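Local atomic coordinates of hypothetical protein (Bacteroides caccae, PDB entry 4M8R), a protein that is of unknown function but joins an N-terminal immunoglobulin-like domain to a WD40-like domain that probably forms a beta-propeller. Residues Val18-Gln23 with Asp29-Tyr34; Ile69-Arg72 with Met77-Arg80; Arg89-Leu94 with Arg100-Lys105. All blocks are in the same frame, centred on the assembly; numbering follows the deposited sequence.

From the N terminus, contact 1 closes first: strand 30-36 comes back alongside strand 16-18 and the turns after it. Contact 2 follows as the hairpin of strands 60-72 and 76-80, and contact 3 as the hairpin of strands 88-96 and 99-108. The three loops come in series, none nesting in or crossing another, yet all belong to one sheet of the N-terminal Ig-like domain. In it strands 30-36 and 76-80 are neighbours, joining contacts 1 and 2, with Val-31 N 2.8 Å from Ile-79 O and a phosphate ion touching both. Contact 3 meets contact 1 where Ile-33 packs on Leu-103 and Asn-22 N approaches Lys-105 O, and touches contact 2 where Ile-79 meets Ile-92.

Contact 1 (Val18-Gln23 with Asp29-Tyr34); sequences VTEANQ and DIVHIY. With PO4 (phosphate ion), chain F.
Glu-20 engages His-32 with both carboxylate oxygens, and the acid and the imidazole lie nearly coplanar, their planes 24° apart. Glu-20 OE2 accepts the ND1-H of His-32 at 2.8 Å through its syn lone pair, and the oxygen lies at the ring edge, in the imidazole plane. Glu-20 OE1 takes the backbone N of the same histidine at 2.9 Å, again from the syn side but 22° out of the carboxylate plane. Two nearly straight bonds thus pin the acid, while those of ND1 and NE2 set the turn of the ring. The glutamate gets there by bending at chi2 (79°), which folds its end back onto the strand. His-32 NE2 donates to phosphate O2 at 2.7 Å; this ion, probably from the crystallisation liquor, is also bound by Ser-78. Ile-30 CG2 rests over one face of the imidazole, near its rim.

Thr-19 crosses His-32 at a slant, its OG1 3.4 Å from His-32 CB, while Thr-19 N donates to His-32 O at 2.9 Å. The edge of the Tyr-34 ring comes up to that same Thr-19 N. On the side of the strand away from the imidazole, Val-18 CG1 meets Val-31 CG1 at 3.4 Å, and Glu-20 OE1 touches this Val-31 methyl.

Val-18 and Ile-33 form an antiparallel non-hydrogen-bonded pair, CA to CA 4.6 Å, after which type I (Val-18 to Ala-21) and type II (Glu-20 to Gln-23) turns lead the chain off. This is an outermost strand and its exit turns, fastened to the neighbouring strand of an Ig-like beta fold.

Contact 2 (Ile69-Arg72 with Met77-Arg80); sequences IVER and MSIR. With PO4 (phosphate ion), chain F.
Met-77 faces Arg-72 and Ile-69 across a beta hairpin that carries a classic beta bulge, part of the Ig-like domain; the two strand segments run antiparallel at 170°, with axes 4.5 Å apart at closest. Met-77, a selenomethionine, is bent at chi3 (-41°), which turns its methyl CE back toward the partner strand. There CE lies close to Ile-69 CD1, at 3.3 Å, and over one face of the Arg-72 guanidinium, 3.8 Å from Arg-72 NH1, a nitrogen that hydrogen-bonds to Asp-42 O. With an alanine in place of Ile-69, the Met-77 methyl would probably lose its nearest apolar neighbour on this strand and be less restrained from turning.

Ser-78 is the residue that the bulge faces. Its N donates to Glu-71 O at 3.0 Å, whereas its O receives Val-70 N at 2.7 Å and, weakly, Glu-71 N at 3.4 Å. The shift of register by one between Ile-69 and Glu-71, with Val-70 and Glu-71 both opposite Ser-78, is the evidence for the bulge. On the face opposite Met-77 and Ile-79, beside the CB of Glu-71, Ser-78 OG donates to phosphate O4 at 2.8 Å.

Ile-79 follows, its CG2 set loosely against Ile-69 CG1 on the face that also holds Met-77. At Arg-80 the guanidinium end passes Val-70, whose CG2 stands 4.1 Å from Arg-80 NE.

Contact 3 (Arg89-Leu94 with Arg100-Lys105); sequences RVEIFL and RMSLGK. With PO4 (phosphate ion), chain D.
Ser-102 donates its hydroxyl to Glu-91, OG to OE2 2.7 Å; Glu-91 OE2 receives it on its anti lone pair. The extended glutamate chain, CG anti to the backbone N (chi1 -172°), carries the acid along to this serine, and Glu-91 OE1 is taken by Asn-238 of the second subunit.

Charged groups gather at Arg-89 and Lys-105. Arg-89 NH2 and Lys-105 NZ both donate to phosphate O2 (chain D), each at 2.8 Å, and NZ reaches phosphate O4 as well; the anion lies at the edge of the Arg-89 guanidinium and is shared with Arg-213 and Asn-238 of the second subunit. It bridges Arg-89 NH2 and Lys-105 NZ, which are 4.6 Å apart.

Backbone bonds define an antiparallel hairpin of the Ig-like domain, the N-to-C directions of its two segments 135° apart rather than 180°. Leu-94 N meets Met-101 O at 2.8 Å, and Met-101 N returns to Leu-94 O. Further along, Leu-103 N donates to Ile-92 O while Ile-92 N donates to Gly-104 O at 2.9 Å, so Leu-103 and Gly-104 both face Ile-92 in a classic beta bulge.

Among apolar contacts, Leu-103 CD1 packs on Leu-94 CB at 4.0 Å and more loosely on Ile-92 CG2. Phe-93 CD1 approaches Ser-102 CA at 3.7 Å and, separately, the Phe-93 ring meets Phe-191 of the second subunit edge-to-face.

Contact 1 (Val18-Gln23 with Asp29-Tyr34)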
loop_
_atom_site.group_PDB
_atom_site.type_symbol
_atom_site.label_atom_id
_atom_site.label_comp_id
_atom_site.label_asym_id
_atom_site.label_seq_id
_atom_site.Cartn_x
_atom_site.Cartn_y
_atom_site.Cartn_z
ATOM N N VAL A 18 -17.166 -30.055 -21.604
ATOM C CA VAL A 18 -18.089 -29.053 -21.107
ATOM C C VAL A 18 -19.046 -28.732 -22.235
ATOM O O VAL A 18 -18.620 -28.414 -23.336
ATOM C CB VAL A 18 -17.344 -27.778 -20.689
ATOM C CG1 VAL A 18 -18.295 -26.785 -20.045
ATOM C CG2 VAL A 18 -16.210 -28.122 -19.735
ATOM N N THR A 19 -20.342 -28.818 -21.966
ATOM C CA THR A 19 -21.347 -28.565 -22.991
ATOM C C THR A 19 -21.143 -27.185 -23.607
ATOM O O THR A 19 -21.179 -27.038 -24.821
ATOM C CB THR A 19 -22.774 -28.677 -22.423
ATOM O OG1 THR A 19 -22.968 -29.995 -21.898
ATOM C CG2 THR A 19 -23.822 -28.403 -23.495
ATOM N N GLU A 20 -20.901 -26.187 -22.766
ATOM C CA GLU A 20 -20.749 -24.810 -23.223
ATOM C C GLU A 20 -19.290 -24.459 -23.548
ATOM O O GLU A 20 -18.906 -23.291 -23.486
ATOM C CB GLU A 20 -21.302 -23.840 -22.163
ATOM C CG GLU A 20 -22.784 -24.017 -21.846
ATOM C CD GLU A 20 -23.084 -25.175 -20.900
ATOM O OE1 GLU A 20 -22.144 -25.837 -20.417
ATOM O OE2 GLU A 20 -24.275 -25.425 -20.643
ATOM N N ALA A 21 -18.483 -25.458 -23.905
ATOM C CA ALA A 21 -17.057 -25.248 -24.153
ATOM C C ALA A 21 -16.810 -24.166 -25.202
ATOM O O ALA A 21 -17.477 -24.126 -26.231
ATOM C CB ALA A 21 -16.399 -26.546 -24.583
ATOM N N ASN A 22 -15.870 -23.276 -24.900
ATOM C CA ASN A 22 -15.462 -22.197 -25.802
ATOM C C ASN A 22 -16.548 -21.169 -26.127
ATOM O O ASN A 22 -16.415 -20.408 -27.078
ATOM C CB ASN A 22 -14.881 -22.784 -27.089
ATOM C CG ASN A 22 -13.680 -23.661 -26.826
ATOM O OD1 ASN A 22 -12.791 -23.305 -26.044
ATOM N ND2 ASN A 22 -13.645 -24.818 -27.470
ATOM N N GLN A 23 -17.603 -21.129 -25.322
ATOM C CA GLN A 23 -18.665 -20.155 -25.499
ATOM C C GLN A 23 -18.575 -19.113 -24.401
ATOM O O GLN A 23 -17.835 -19.271 -23.426
ATOM C CB GLN A 23 -20.030 -20.839 -25.457
ATOM C CG GLN A 23 -20.253 -21.845 -26.578
ATOM C CD GLN A 23 -21.608 -22.536 -26.495
ATOM O OE1 GLN A 23 -22.475 -22.153 -25.703
ATOM N NE2 GLN A 23 -21.794 -23.566 -27.314
ATOM N N ASP A 29 -25.143 -18.375 -14.454
ATOM C CA ASP A 29 -25.555 -19.429 -15.386
ATOM C C ASP A 29 -25.141 -20.798 -14.887
ATOM O O ASP A 29 -24.192 -20.932 -14.106
ATOM C CB ASP A 29 -24.913 -19.238 -16.774
ATOM C CG ASP A 29 -25.595 -18.175 -17.608
ATOM O OD1 ASP A 29 -26.624 -17.613 -17.167
ATOM O OD2 ASP A 29 -25.107 -17.925 -18.737
ATOM N N ILE A 30 -25.856 -21.811 -15.364
ATOM C CA ILE A 30 -25.494 -23.200 -15.148
ATOM C C ILE A 30 -24.670 -23.702 -16.326
ATOM O O ILE A 30 -25.096 -23.596 -17.475
ATOM C CB ILE A 30 -26.750 -24.087 -15.040
ATOM C CG1 ILE A 30 -27.637 -23.649 -13.868
ATOM C CG2 ILE A 30 -26.361 -25.553 -14.893
ATOM C CD1 ILE A 30 -26.972 -23.763 -12.513
ATOM N N VAL A 31 -23.496 -24.246 -16.038
ATOM C CA VAL A 31 -22.664 -24.901 -17.045
ATOM C C VAL A 31 -22.694 -26.409 -16.811
ATOM O O VAL A 31 -22.676 -26.862 -15.669
ATOM C CB VAL A 31 -21.222 -24.361 -16.992
ATOM C CG1 VAL A 31 -20.238 -25.300 -17.677
ATOM C CG2 VAL A 31 -21.173 -22.978 -17.618
ATOM N N HIS A 32 -22.739 -27.176 -17.900
ATOM C CA HIS A 32 -22.899 -28.624 -17.824
ATOM C C HIS A 32 -21.630 -29.354 -18.196
ATOM O O HIS A 32 -20.969 -29.015 -19.177
ATOM C CB HIS A 32 -24.011 -29.075 -18.751
ATOM C CG HIS A 32 -25.319 -28.423 -18.458
ATOM N ND1 HIS A 32 -25.673 -27.202 -18.989
ATOM C CD2 HIS A 32 -26.346 -28.799 -17.664
ATOM C CE1 HIS A 32 -26.871 -26.863 -18.552
ATOM N NE2 HIS A 32 -27.302 -27.816 -17.746
ATOM N N ILE A 33 -21.313 -30.367 -17.400
ATOM C CA ILE A 33 -20.155 -31.207 -17.612
ATOM C C ILE A 33 -20.641 -32.615 -17.884
ATOM O O ILE A 33 -21.559 -33.085 -17.221
ATOM C CB ILE A 33 -19.269 -31.217 -16.360
ATOM C CG1 ILE A 33 -18.563 -29.875 -16.218
ATOM C CG2 ILE A 33 -18.248 -32.343 -16.428
ATOM C CD1 ILE A 33 -17.994 -29.652 -14.832
ATOM N N TYR A 34 -20.017 -33.284 -18.848
ATOM C CA TYR A 34 -20.394 -34.647 -19.208
ATOM C C TYR A 34 -19.177 -35.560 -19.251
ATOM O O TYR A 34 -18.044 -35.092 -19.286
ATOM C CB TYR A 34 -21.124 -34.668 -20.554
ATOM C CG TYR A 34 -20.318 -34.147 -21.717
ATOM C CD1 TYR A 34 -19.503 -34.991 -22.458
ATOM C CD2 TYR A 34 -20.382 -32.808 -22.083
ATOM C CE1 TYR A 34 -18.769 -34.514 -23.535
ATOM C CE2 TYR A 34 -19.655 -32.319 -23.153
ATOM C CZ TYR A 34 -18.850 -33.177 -23.881
ATOM O OH TYR A 34 -18.130 -32.692 -24.945
HETATM P P PO4 F . -29.951 -28.255 -15.344
HETATM O O1 PO4 F . -30.279 -29.329 -16.358
HETATM O O2 PO4 F . -29.270 -27.092 -16.030
HETATM O O3 PO4 F . -31.219 -27.736 -14.705
HETATM O O4 PO4 F . -29.041 -28.843 -14.286
#

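Contact 2 (Ile69-Arg72 with Met77-Arg80)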
loop_
_atom_site.group_PDB
_atom_site.type_symbol
_atom_site.label_atom_id
_atom_site.label_comp_id
_atom_site.label_asym_id
_atom_site.label_seq_id
_atom_site.Cartn_x
_atom_site.Cartn_y
_atom_site.Cartn_z
ATOM N N ILE A 69 -21.453 -27.056 -7.134
ATOM C CA ILE A 69 -22.070 -28.130 -7.905
ATOM C C ILE A 69 -23.562 -28.175 -7.604
ATOM O O ILE A 69 -23.952 -28.381 -6.464
ATOM C CB ILE A 69 -21.433 -29.486 -7.566
ATOM C CG1 ILE A 69 -19.957 -29.463 -7.958
ATOM C CG2 ILE A 69 -22.161 -30.617 -8.288
ATOM C CD1 ILE A 69 -19.138 -30.575 -7.344
ATOM N N VAL A 70 -24.385 -27.996 -8.634
ATOM C CA VAL A 70 -25.838 -27.908 -8.473
ATOM C C VAL A 70 -26.512 -29.274 -8.635
ATOM O O VAL A 70 -27.373 -29.629 -7.844
ATOM C CB VAL A 70 -26.436 -26.901 -9.486
ATOM C CG1 VAL A 70 -27.957 -26.835 -9.372
ATOM C CG2 VAL A 70 -25.826 -25.524 -9.270
ATOM N N GLU A 71 -26.133 -30.016 -9.671
ATOM C CA GLU A 71 -26.671 -31.353 -9.939
ATOM C C GLU A 71 -25.511 -32.304 -10.119
ATOM O O GLU A 71 -24.433 -31.901 -10.545
ATOM C CB GLU A 71 -27.518 -31.377 -11.219
ATOM C CG GLU A 71 -28.747 -30.478 -11.206
ATOM C CD GLU A 71 -29.830 -30.956 -10.256
ATOM O OE1 GLU A 71 -29.959 -32.185 -10.059
ATOM O OE2 GLU A 71 -30.560 -30.095 -9.712
ATOM N N ARG A 72 -25.743 -33.574 -9.820
ATOM C CA ARG A 72 -24.680 -34.566 -9.840
ATOM C C ARG A 72 -25.225 -35.935 -10.248
ATOM O O ARG A 72 -26.177 -36.426 -9.642
ATOM C CB ARG A 72 -24.037 -34.630 -8.453
ATOM C CG ARG A 72 -22.778 -35.474 -8.366
ATOM C CD ARG A 72 -22.440 -35.766 -6.915
ATOM N NE ARG A 72 -22.053 -34.563 -6.176
ATOM C CZ ARG A 72 -20.817 -34.065 -6.112
ATOM N NH1 ARG A 72 -19.809 -34.651 -6.760
ATOM N NH2 ARG A 72 -20.586 -32.965 -5.395
HETATM N N MSE A 77 -22.411 -33.510 -14.480
HETATM C CA MSE A 77 -22.755 -32.620 -13.370
HETATM C C MSE A 77 -23.048 -31.231 -13.857
HETATM O O MSE A 77 -22.580 -30.829 -14.915
HETATM C CB MSE A 77 -21.634 -32.603 -12.323
HETATM C CG MSE A 77 -20.222 -32.820 -12.874
HETATM SE SE MSE A 77 -19.066 -33.618 -11.475
HETATM C CE MSE A 77 -19.691 -32.569 -9.947
ATOM N N SER A 78 -23.852 -30.501 -13.089
ATOM C CA SER A 78 -24.157 -29.098 -13.359
ATOM C C SER A 78 -23.433 -28.224 -12.344
ATOM O O SER A 78 -23.483 -28.499 -11.145
ATOM C CB SER A 78 -25.661 -28.844 -13.252
ATOM O OG SER A 78 -26.396 -29.710 -14.097
ATOM N N ILE A 79 -22.766 -27.175 -12.819
ATOM C CA ILE A 79 -22.082 -26.237 -11.927
ATOM C C ILE A 79 -22.567 -24.821 -12.178
ATOM O O ILE A 79 -23.062 -24.520 -13.260
ATOM C CB ILE A 79 -20.550 -26.299 -12.091
ATOM C CG1 ILE A 79 -20.119 -25.798 -13.471
ATOM C CG2 ILE A 79 -20.069 -27.721 -11.866
ATOM C CD1 ILE A 79 -18.630 -25.902 -13.724
ATOM N N ARG A 80 -22.453 -23.967 -11.164
ATOM C CA ARG A 80 -22.872 -22.574 -11.286
ATOM C C ARG A 80 -21.652 -21.688 -11.503
ATOM O O ARG A 80 -20.645 -21.862 -10.837
ATOM C CB ARG A 80 -23.640 -22.126 -10.036
ATOM C CG ARG A 80 -24.460 -20.865 -10.261
ATOM C CD ARG A 80 -25.395 -20.565 -9.104
ATOM N NE ARG A 80 -26.496 -21.526 -9.001
ATOM C CZ ARG A 80 -27.588 -21.537 -9.775
ATOM N NH1 ARG A 80 -27.755 -20.640 -10.747
ATOM N NH2 ARG A 80 -28.526 -22.465 -9.580
HETATM P P PO4 F . -29.951 -28.255 -15.344
HETATM O O1 PO4 F . -30.279 -29.329 -16.358
HETATM O O2 PO4 F . -29.270 -27.092 -16.030
HETATM O O3 PO4 F . -31.219 -27.736 -14.705
HETATM O O4 PO4 F . -29.041 -28.843 -14.286
#

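Contact 3 (Arg89-Leu94 with Arg100-Lys105)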
loop_
_atom_site.group_PDB
_atom_site.type_symbol
_atom_site.label_atom_id
_atom_site.label_comp_id
_atom_site.label_asym_id
_atom_site.label_seq_id
_atom_site.Cartn_x
_atom_site.Cartn_y
_atom_site.Cartn_z
ATOM N N ARG A 89 -11.120 -15.731 -19.009
ATOM C CA ARG A 89 -10.958 -17.081 -19.529
ATOM C C ARG A 89 -10.969 -18.018 -18.322
ATOM O O ARG A 89 -10.103 -17.914 -17.443
ATOM C CB ARG A 89 -9.630 -17.212 -20.282
ATOM C CG ARG A 89 -9.139 -18.637 -20.506
ATOM C CD ARG A 89 -7.767 -18.619 -21.160
ATOM N NE ARG A 89 -7.232 -19.955 -21.440
ATOM C CZ ARG A 89 -6.464 -20.668 -20.613
ATOM N NH1 ARG A 89 -6.115 -20.205 -19.415
ATOM N NH2 ARG A 89 -6.035 -21.864 -20.995
ATOM N N VAL A 90 -11.949 -18.916 -18.282
ATOM C CA VAL A 90 -12.097 -19.844 -17.166
ATOM C C VAL A 90 -11.835 -21.262 -17.647
ATOM O O VAL A 90 -12.518 -21.744 -18.553
ATOM C CB VAL A 90 -13.509 -19.776 -16.561
ATOM C CG1 VAL A 90 -13.648 -20.756 -15.402
ATOM C CG2 VAL A 90 -13.812 -18.359 -16.100
ATOM N N GLU A 91 -10.851 -21.922 -17.042
ATOM C CA GLU A 91 -10.606 -23.328 -17.312
ATOM C C GLU A 91 -11.218 -24.148 -16.188
ATOM O O GLU A 91 -11.035 -23.831 -15.008
ATOM C CB GLU A 91 -9.115 -23.622 -17.433
ATOM C CG GLU A 91 -8.827 -25.043 -17.901
ATOM C CD GLU A 91 -7.422 -25.234 -18.439
ATOM O OE1 GLU A 91 -6.566 -24.335 -18.263
ATOM O OE2 GLU A 91 -7.172 -26.305 -19.036
ATOM N N ILE A 92 -11.948 -25.194 -16.575
ATOM C CA ILE A 92 -12.738 -26.006 -15.658
ATOM C C ILE A 92 -12.081 -27.369 -15.486
ATOM O O ILE A 92 -11.857 -28.083 -16.465
ATOM C CB ILE A 92 -14.171 -26.171 -16.195
ATOM C CG1 ILE A 92 -14.819 -24.797 -16.373
ATOM C CG2 ILE A 92 -15.018 -27.019 -15.257
ATOM C CD1 ILE A 92 -16.114 -24.823 -17.149
ATOM N N PHE A 93 -11.775 -27.719 -14.237
ATOM C CA PHE A 93 -11.059 -28.951 -13.914
ATOM C C PHE A 93 -11.898 -29.892 -13.064
ATOM O O PHE A 93 -12.543 -29.464 -12.108
ATOM C CB PHE A 93 -9.788 -28.627 -13.122
ATOM C CG PHE A 93 -8.785 -27.813 -13.876
ATOM C CD1 PHE A 93 -7.827 -28.430 -14.666
ATOM C CD2 PHE A 93 -8.781 -26.430 -13.779
ATOM C CE1 PHE A 93 -6.892 -27.681 -15.354
ATOM C CE2 PHE A 93 -7.848 -25.674 -14.467
ATOM C CZ PHE A 93 -6.903 -26.300 -15.255
ATOM N N LEU A 94 -11.859 -31.179 -13.388
ATOM C CA LEU A 94 -12.387 -32.204 -12.495
ATOM C C LEU A 94 -11.333 -32.506 -11.434
ATOM O O LEU A 94 -10.179 -32.762 -11.764
ATOM C CB LEU A 94 -12.710 -33.481 -13.262
ATOM C CG LEU A 94 -13.403 -34.579 -12.450
ATOM C CD1 LEU A 94 -14.750 -34.102 -11.936
ATOM C CD2 LEU A 94 -13.562 -35.837 -13.291
ATOM N N ARG A 100 -6.152 -33.765 -10.905
ATOM C CA ARG A 100 -6.949 -32.815 -11.685
ATOM C C ARG A 100 -6.921 -33.168 -13.173
ATOM O O ARG A 100 -5.906 -33.639 -13.690
ATOM C CB ARG A 100 -6.460 -31.378 -11.478
ATOM C CG ARG A 100 -6.912 -30.770 -10.162
ATOM C CD ARG A 100 -6.579 -29.291 -10.043
ATOM N NE ARG A 100 -7.115 -28.726 -8.798
ATOM C CZ ARG A 100 -6.563 -28.853 -7.586
ATOM N NH1 ARG A 100 -5.426 -29.528 -7.409
ATOM N NH2 ARG A 100 -7.158 -28.298 -6.531
HETATM N N MSE A 101 -8.055 -32.959 -13.842
HETATM C CA MSE A 101 -8.166 -33.167 -15.287
HETATM C C MSE A 101 -8.914 -32.003 -15.864
HETATM O O MSE A 101 -9.966 -31.619 -15.349
HETATM C CB MSE A 101 -8.925 -34.457 -15.601
HETATM C CG MSE A 101 -8.772 -34.876 -17.060
HETATM SE SE MSE A 101 -10.008 -36.351 -17.505
HETATM C CE MSE A 101 -10.323 -35.849 -19.386
ATOM N N SER A 102 -8.382 -31.437 -16.942
ATOM C CA SER A 102 -9.032 -30.330 -17.625
ATOM C C SER A 102 -10.212 -30.844 -18.431
ATOM O O SER A 102 -10.068 -31.782 -19.213
ATOM C CB SER A 102 -8.054 -29.623 -18.556
ATOM O OG SER A 102 -8.677 -28.503 -19.158
ATOM N N LEU A 103 -11.376 -30.231 -18.234
ATOM C CA LEU A 103 -12.583 -30.615 -18.956
ATOM C C LEU A 103 -12.843 -29.681 -20.126
ATOM O O LEU A 103 -13.370 -30.101 -21.152
ATOM C CB LEU A 103 -13.784 -30.601 -18.016
ATOM C CG LEU A 103 -13.721 -31.592 -16.852
ATOM C CD1 LEU A 103 -14.819 -31.273 -15.846
ATOM C CD2 LEU A 103 -13.830 -33.031 -17.329
ATOM N N GLY A 104 -12.495 -28.407 -19.964
ATOM C CA GLY A 104 -12.703 -27.419 -21.015
ATOM C C GLY A 104 -12.587 -25.993 -20.523
ATOM O O GLY A 104 -12.280 -25.752 -19.354
ATOM N N LYS A 105 -12.851 -25.052 -21.421
ATOM C CA LYS A 105 -12.723 -23.633 -21.126
ATOM C C LYS A 105 -13.972 -22.884 -21.538
ATOM O O LYS A 105 -14.657 -23.274 -22.481
ATOM C CB LYS A 105 -11.540 -23.051 -21.885
ATOM C CG LYS A 105 -10.231 -23.776 -21.635
ATOM C CD LYS A 105 -9.117 -23.226 -22.509
ATOM C CE LYS A 105 -9.345 -23.545 -23.976
ATOM N NZ LYS A 105 -8.187 -23.133 -24.812
HETATM P P PO4 D . -5.063 -24.000 -23.911
HETATM O O1 PO4 D . -4.955 -24.840 -22.661
HETATM O O2 PO4 D . -5.716 -22.670 -23.617
HETATM O O3 PO4 D . -3.698 -23.740 -24.499
HETATM O O4 PO4 D . -5.919 -24.763 -24.888
#